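Local coordinates for protein putative phophotriesterase (Proteus mirabilis, PDB 3RHG) that binds two zinc ions per subunit and probably hydrolyses ester bonds, as a member of the phosphotriesterase family of metal-dependent hydrolases, at residues D67-L81 with F296-W309. Sequence-based numbering, arbitrary orientation.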
loop_
_atom_site.group_PDB
_atom_site.type_symbol
_atom_site.label_atom_id
_atom_site.label_comp_id
_atom_site.label_asym_id
_atom_site.label_seq_id
_atom_site.Cartn_x
_atom_site.Cartn_y
_atom_site.Cartn_z
ATOM N N ASP A 67 -13.579 13.676 9.242
ATOM C CA ASP A 67 -12.344 14.404 9.538
ATOM C C ASP A 67 -11.381 14.339 8.352
ATOM O O ASP A 67 -10.654 15.306 8.059
ATOM C CB ASP A 67 -11.663 13.842 10.785
ATOM C CG ASP A 67 -10.398 14.600 11.153
ATOM O OD1 ASP A 67 -10.464 15.849 11.305
ATOM O OD2 ASP A 67 -9.337 13.949 11.295
ATOM N N ASN A 68 -11.366 13.196 7.665
ATOM C CA ASN A 68 -10.469 12.998 6.516
ATOM C C ASN A 68 -10.768 13.978 5.392
ATOM O O ASN A 68 -9.864 14.374 4.623
ATOM C CB ASN A 68 -10.638 11.557 6.000
ATOM C CG ASN A 68 -9.470 11.076 5.186
ATOM O OD1 ASN A 68 -8.324 11.492 5.391
ATOM N ND2 ASN A 68 -9.748 10.155 4.276
ATOM N N MET A 69 -12.033 14.387 5.332
ATOM C CA MET A 69 -12.607 15.200 4.264
ATOM C C MET A 69 -12.711 16.681 4.643
ATOM O O MET A 69 -13.114 17.503 3.819
ATOM C CB MET A 69 -14.033 14.677 3.966
ATOM C CG MET A 69 -14.089 13.193 3.618
ATOM S SD MET A 69 -13.383 12.921 1.993
ATOM C CE MET A 69 -14.851 13.155 0.992
ATOM N N ASP A 70 -12.357 17.010 5.886
ATOM C CA ASP A 70 -12.603 18.338 6.445
ATOM C C ASP A 70 -11.452 19.274 6.123
ATOM O O ASP A 70 -10.426 18.838 5.575
ATOM C CB ASP A 70 -12.789 18.209 7.962
ATOM C CG ASP A 70 -13.587 19.354 8.579
ATOM O OD1 ASP A 70 -14.001 20.314 7.886
ATOM O OD2 ASP A 70 -13.810 19.272 9.799
ATOM N N LYS A 71 -11.628 20.555 6.445
ATOM C CA LYS A 71 -10.572 21.555 6.248
ATOM C C LYS A 71 -9.248 21.158 6.923
ATOM O O LYS A 71 -9.230 20.421 7.929
ATOM C CB LYS A 71 -11.031 22.953 6.677
ATOM C CG LYS A 71 -11.650 23.012 8.042
ATOM C CD LYS A 71 -12.407 24.336 8.273
ATOM C CE LYS A 71 -11.469 25.504 8.463
ATOM N NZ LYS A 71 -12.186 26.677 9.097
ATOM N N LYS A 72 -8.147 21.631 6.346
ATOM C CA LYS A 72 -6.812 21.240 6.783
ATOM C C LYS A 72 -6.227 22.340 7.673
ATOM O O LYS A 72 -6.008 23.459 7.211
ATOM C CB LYS A 72 -5.909 20.992 5.554
ATOM C CG LYS A 72 -6.548 20.074 4.481
ATOM C CD LYS A 72 -6.873 18.697 5.066
ATOM C CE LYS A 72 -7.500 17.747 4.033
ATOM N NZ LYS A 72 -8.753 18.304 3.455
ATOM N N PRO A 73 -5.984 22.043 8.958
ATOM C CA PRO A 73 -5.406 23.080 9.838
ATOM C C PRO A 73 -4.014 23.514 9.382
ATOM O O PRO A 73 -3.182 22.667 9.010
ATOM C CB PRO A 73 -5.318 22.382 11.203
ATOM C CG PRO A 73 -6.344 21.280 11.127
ATOM C CD PRO A 73 -6.306 20.807 9.693
ATOM N N ILE A 74 -3.752 24.820 9.415
ATOM C CA ILE A 74 -2.454 25.324 8.978
ATOM C C ILE A 74 -1.259 24.683 9.715
ATOM O O ILE A 74 -0.227 24.434 9.099
ATOM C CB ILE A 74 -2.372 26.880 8.996
ATOM C CG1 ILE A 74 -1.087 27.339 8.289
ATOM C CG2 ILE A 74 -2.430 27.391 10.439
ATOM C CD1 ILE A 74 -1.078 28.800 7.917
ATOM N N GLU A 75 -1.387 24.420 11.019
ATOM C CA GLU A 75 -0.317 23.787 11.799
ATOM C C GLU A 75 0.065 22.436 11.192
ATOM O O GLU A 75 1.246 22.071 11.108
ATOM C CB GLU A 75 -0.752 23.574 13.257
ATOM C CG GLU A 75 -1.734 24.611 13.809
ATOM C CD GLU A 75 -3.200 24.190 13.661
ATOM O OE1 GLU A 75 -3.933 24.867 12.912
ATOM O OE2 GLU A 75 -3.620 23.189 14.292
ATOM N N ASP A 76 -0.952 21.674 10.798
ATOM C CA ASP A 76 -0.716 20.347 10.217
ATOM C C ASP A 76 -0.050 20.458 8.851
ATOM O O ASP A 76 0.883 19.711 8.527
ATOM C CB ASP A 76 -2.030 19.583 10.074
ATOM C CG ASP A 76 -2.607 19.152 11.414
ATOM O OD1 ASP A 76 -1.829 18.781 12.317
ATOM O OD2 ASP A 76 -3.842 19.180 11.560
ATOM N N VAL A 77 -0.551 21.381 8.034
ATOM C CA VAL A 77 0.033 21.624 6.706
ATOM C C VAL A 77 1.510 22.066 6.782
ATOM O O VAL A 77 2.366 21.552 6.053
ATOM C CB VAL A 77 -0.835 22.628 5.899
ATOM C CG1 VAL A 77 -0.167 22.984 4.558
ATOM C CG2 VAL A 77 -2.239 22.047 5.667
ATOM N N ILE A 78 1.814 23.004 7.676
ATOM C CA ILE A 78 3.192 23.465 7.840
ATOM C C ILE A 78 4.087 22.320 8.317
ATOM O O ILE A 78 5.206 22.152 7.828
ATOM C CB ILE A 78 3.276 24.665 8.793
ATOM C CG1 ILE A 78 2.720 25.908 8.093
ATOM C CG2 ILE A 78 4.714 24.889 9.249
ATOM C CD1 ILE A 78 2.581 27.113 8.987
ATOM N N PHE A 79 3.599 21.520 9.267
ATOM C CA PHE A 79 4.372 20.391 9.738
ATOM C C PHE A 79 4.718 19.453 8.572
ATOM O O PHE A 79 5.847 19.001 8.428
ATOM C CB PHE A 79 3.596 19.639 10.821
ATOM C CG PHE A 79 4.374 18.538 11.459
ATOM C CD1 PHE A 79 5.297 18.814 12.464
ATOM C CD2 PHE A 79 4.187 17.221 11.067
ATOM C CE1 PHE A 79 6.017 17.799 13.059
ATOM C CE2 PHE A 79 4.913 16.194 11.669
ATOM C CZ PHE A 79 5.827 16.488 12.660
ATOM N N GLU A 80 3.738 19.175 7.725
ATOM C CA GLU A 80 3.949 18.271 6.599
ATOM C C GLU A 80 4.855 18.883 5.538
ATOM O O GLU A 80 5.674 18.191 4.926
ATOM C CB GLU A 80 2.607 17.879 5.999
ATOM C CG GLU A 80 1.846 16.911 6.900
ATOM C CD GLU A 80 2.503 15.539 6.941
ATOM O OE1 GLU A 80 2.836 15.012 5.850
ATOM O OE2 GLU A 80 2.674 14.985 8.058
ATOM N N LEU A 81 4.721 20.192 5.333
ATOM C CA LEU A 81 5.540 20.880 4.354
ATOM C C LEU A 81 7.003 20.883 4.768
ATOM O O LEU A 81 7.898 20.906 3.924
ATOM C CB LEU A 81 5.061 22.315 4.185
ATOM C CG LEU A 81 3.844 22.517 3.294
ATOM C CD1 LEU A 81 3.376 23.957 3.410
ATOM C CD2 LEU A 81 4.180 22.141 1.824
ATOM N N PHE A 296 -4.553 15.089 -0.698
ATOM C CA PHE A 296 -5.854 15.745 -0.695
ATOM C C PHE A 296 -6.753 15.236 0.418
ATOM O O PHE A 296 -7.903 15.674 0.527
ATOM C CB PHE A 296 -6.550 15.632 -2.066
ATOM C CG PHE A 296 -7.251 14.303 -2.327
ATOM C CD1 PHE A 296 -8.642 14.219 -2.242
ATOM C CD2 PHE A 296 -6.528 13.161 -2.713
ATOM C CE1 PHE A 296 -9.319 13.004 -2.491
ATOM C CE2 PHE A 296 -7.178 11.935 -2.976
ATOM C CZ PHE A 296 -8.575 11.862 -2.885
ATOM N N LEU A 297 -6.208 14.330 1.234
ATOM C CA LEU A 297 -6.895 13.703 2.362
ATOM C C LEU A 297 -5.953 13.701 3.545
ATOM O O LEU A 297 -4.738 13.594 3.359
ATOM C CB LEU A 297 -7.266 12.252 2.031
ATOM C CG LEU A 297 -8.261 11.998 0.894
ATOM C CD1 LEU A 297 -8.241 10.529 0.434
ATOM C CD2 LEU A 297 -9.717 12.444 1.290
ATOM N N LYS A 298 -6.487 13.802 4.760
ATOM C CA LYS A 298 -5.611 13.833 5.918
ATOM C C LYS A 298 -4.822 12.532 6.049
ATOM O O LYS A 298 -3.722 12.525 6.600
ATOM C CB LYS A 298 -6.392 14.144 7.213
ATOM C CG LYS A 298 -6.996 15.548 7.252
ATOM C CD LYS A 298 -7.468 15.890 8.653
ATOM C CE LYS A 298 -8.173 17.228 8.678
ATOM N NZ LYS A 298 -8.641 17.577 10.060
ATOM N N GLN A 299 -5.392 11.423 5.571
ATOM C CA GLN A 299 -4.722 10.135 5.706
ATOM C C GLN A 299 -3.420 10.090 4.902
ATOM O O GLN A 299 -2.567 9.226 5.142
ATOM C CB GLN A 299 -5.626 8.991 5.252
ATOM C CG GLN A 299 -5.733 8.880 3.754
ATOM C CD GLN A 299 -6.797 7.872 3.364
ATOM O OE1 GLN A 299 -7.986 8.192 3.332
ATOM N NE2 GLN A 299 -6.374 6.641 3.082
ATOM N N MET A 300 -3.253 11.016 3.960
ATOM C CA MET A 300 -2.036 11.009 3.158
ATOM C C MET A 300 -0.844 11.680 3.842
ATOM O O MET A 300 0.311 11.523 3.411
ATOM C CB MET A 300 -2.285 11.634 1.792
ATOM C CG MET A 300 -3.353 10.891 1.015
ATOM S SD MET A 300 -3.763 11.614 -0.572
ATOM C CE MET A 300 -2.197 11.429 -1.479
ATOM N N TRP A 301 -1.109 12.438 4.901
ATOM C CA TRP A 301 -0.022 13.081 5.628
ATOM C C TRP A 301 0.897 12.037 6.263
ATOM O O TRP A 301 0.413 11.024 6.791
ATOM C CB TRP A 301 -0.612 13.943 6.743
ATOM C CG TRP A 301 -1.324 15.158 6.263
ATOM C CD1 TRP A 301 -1.180 15.793 5.050
ATOM C CD2 TRP A 301 -2.242 15.942 7.022
ATOM N NE1 TRP A 301 -1.978 16.916 5.013
ATOM C CE2 TRP A 301 -2.649 17.022 6.208
ATOM C CE3 TRP A 301 -2.790 15.813 8.303
ATOM C CZ2 TRP A 301 -3.573 17.981 6.644
ATOM C CZ3 TRP A 301 -3.688 16.768 8.738
ATOM C CH2 TRP A 301 -4.072 17.840 7.913
ATOM N N ALA A 302 2.211 12.273 6.214
ATOM C CA ALA A 302 3.176 11.367 6.853
ATOM C C ALA A 302 2.946 11.183 8.360
ATOM O O ALA A 302 3.150 10.085 8.892
ATOM C CB ALA A 302 4.611 11.823 6.582
ATOM N N LYS A 303 2.523 12.244 9.050
ATOM C CA LYS A 303 2.252 12.160 10.490
ATOM C C LYS A 303 1.142 11.143 10.800
ATOM O O LYS A 303 1.008 10.643 11.929
ATOM C CB LYS A 303 1.895 13.550 11.053
ATOM C CG LYS A 303 0.593 14.137 10.503
ATOM C CD LYS A 303 0.536 15.659 10.647
ATOM C CE LYS A 303 -0.073 16.063 11.972
ATOM N NZ LYS A 303 0.623 15.417 13.115
ATOM N N ASN A 304 0.336 10.850 9.792
ATOM C CA ASN A 304 -0.725 9.854 9.940
ATOM C C ASN A 304 -0.366 8.491 9.368
ATOM O O ASN A 304 -1.209 7.597 9.339
ATOM C CB ASN A 304 -2.045 10.365 9.362
ATOM C CG ASN A 304 -2.630 11.500 10.185
ATOM O OD1 ASN A 304 -2.518 11.508 11.416
ATOM N ND2 ASN A 304 -3.216 12.489 9.512
ATOM N N GLY A 305 0.891 8.329 8.937
ATOM C CA GLY A 305 1.342 7.071 8.333
ATOM C C GLY A 305 1.173 7.006 6.823
ATOM O O GLY A 305 1.407 5.955 6.203
ATOM N N GLY A 306 0.782 8.124 6.217
ATOM C CA GLY A 306 0.739 8.235 4.760
ATOM C C GLY A 306 2.107 8.590 4.265
ATOM O O GLY A 306 3.060 8.549 5.040
ATOM N N ASN A 307 2.213 8.953 2.980
ATOM C CA ASN A 307 3.527 9.195 2.406
ATOM C C ASN A 307 3.990 10.648 2.388
ATOM O O ASN A 307 5.164 10.907 2.127
ATOM C CB ASN A 307 3.663 8.523 1.042
ATOM C CG ASN A 307 3.655 7.003 1.169
ATOM O OD1 ASN A 307 4.346 6.446 2.035
ATOM N ND2 ASN A 307 2.848 6.333 0.353
ATOM N N GLY A 308 3.087 11.580 2.713
ATOM C CA GLY A 308 3.448 12.986 2.830
ATOM C C GLY A 308 3.955 13.604 1.540
ATOM O O GLY A 308 3.606 13.133 0.435
ATOM N N TRP A 309 4.765 14.666 1.666
ATOM C CA TRP A 309 5.223 15.449 0.521
ATOM C C TRP A 309 6.687 15.210 0.187
ATOM O O TRP A 309 7.213 15.809 -0.762
ATOM C CB TRP A 309 4.962 16.948 0.722
ATOM C CG TRP A 309 3.536 17.351 0.398
ATOM C CD1 TRP A 309 2.834 17.024 -0.732
ATOM C CD2 TRP A 309 2.652 18.160 1.194
ATOM N NE1 TRP A 309 1.584 17.599 -0.700
ATOM C CE2 TRP A 309 1.442 18.282 0.481
ATOM C CE3 TRP A 309 2.763 18.780 2.452
ATOM C CZ2 TRP A 309 0.341 18.993 0.986
ATOM C CZ3 TRP A 309 1.688 19.513 2.933
ATOM C CH2 TRP A 309 0.481 19.597 2.208
HETATM O O HOH W 1 -9.865 16.073 2.343
HETATM O O HOH W 2 -10.286 19.799 10.237
HETATM O O HOH W 3 -6.197 17.776 11.536
HETATM O O HOH W 4 5.089 15.577 4.418
#
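The chain at 67-81 runs from a short helical turn through a loop into helix 74-86, and the 296-309 loop with its two 3-10 turns packs along it, N68 and K298 lying 5.0 Å apart (CA-CA) near one end and E80 and G308 6.5 Å near the other. N68 uses its amide twice: OD1 accepts from Q299 N in the carbonyl plane (2.9 Å), while ND2 gives a hydrogen bond to a lone pair of Q299 OE1. The extended K298 side chain crosses that of D67 at about a right angle, and K298 NZ meets D67 OD1 from above the carboxylate plane in a 2.8 Å salt bridge; waters link the same ammonium to K71 O and D76 OD2. In this (βα)8 metallohydrolase barrel, residues 296-309 belong to the loop after the eighth strand, 289-291, where F296 lines the benzoate pocket beside the zinc site. With CG anti to its carbonyl carbon (chi1 -73°), E80 lays CG over the five-membered ring of W301 in a CH-pi contact, and the bend at chi2 (-70°) turns the carboxylate to the 3-10 turn 302-304, where OE1 accepts from A302 N (2.8 Å) and OE2, on its syn side, from K303 N (2.9 Å). D76 CB sits 3.4 Å from W301 CH2, and L81 CD2 packs against W309 CE3.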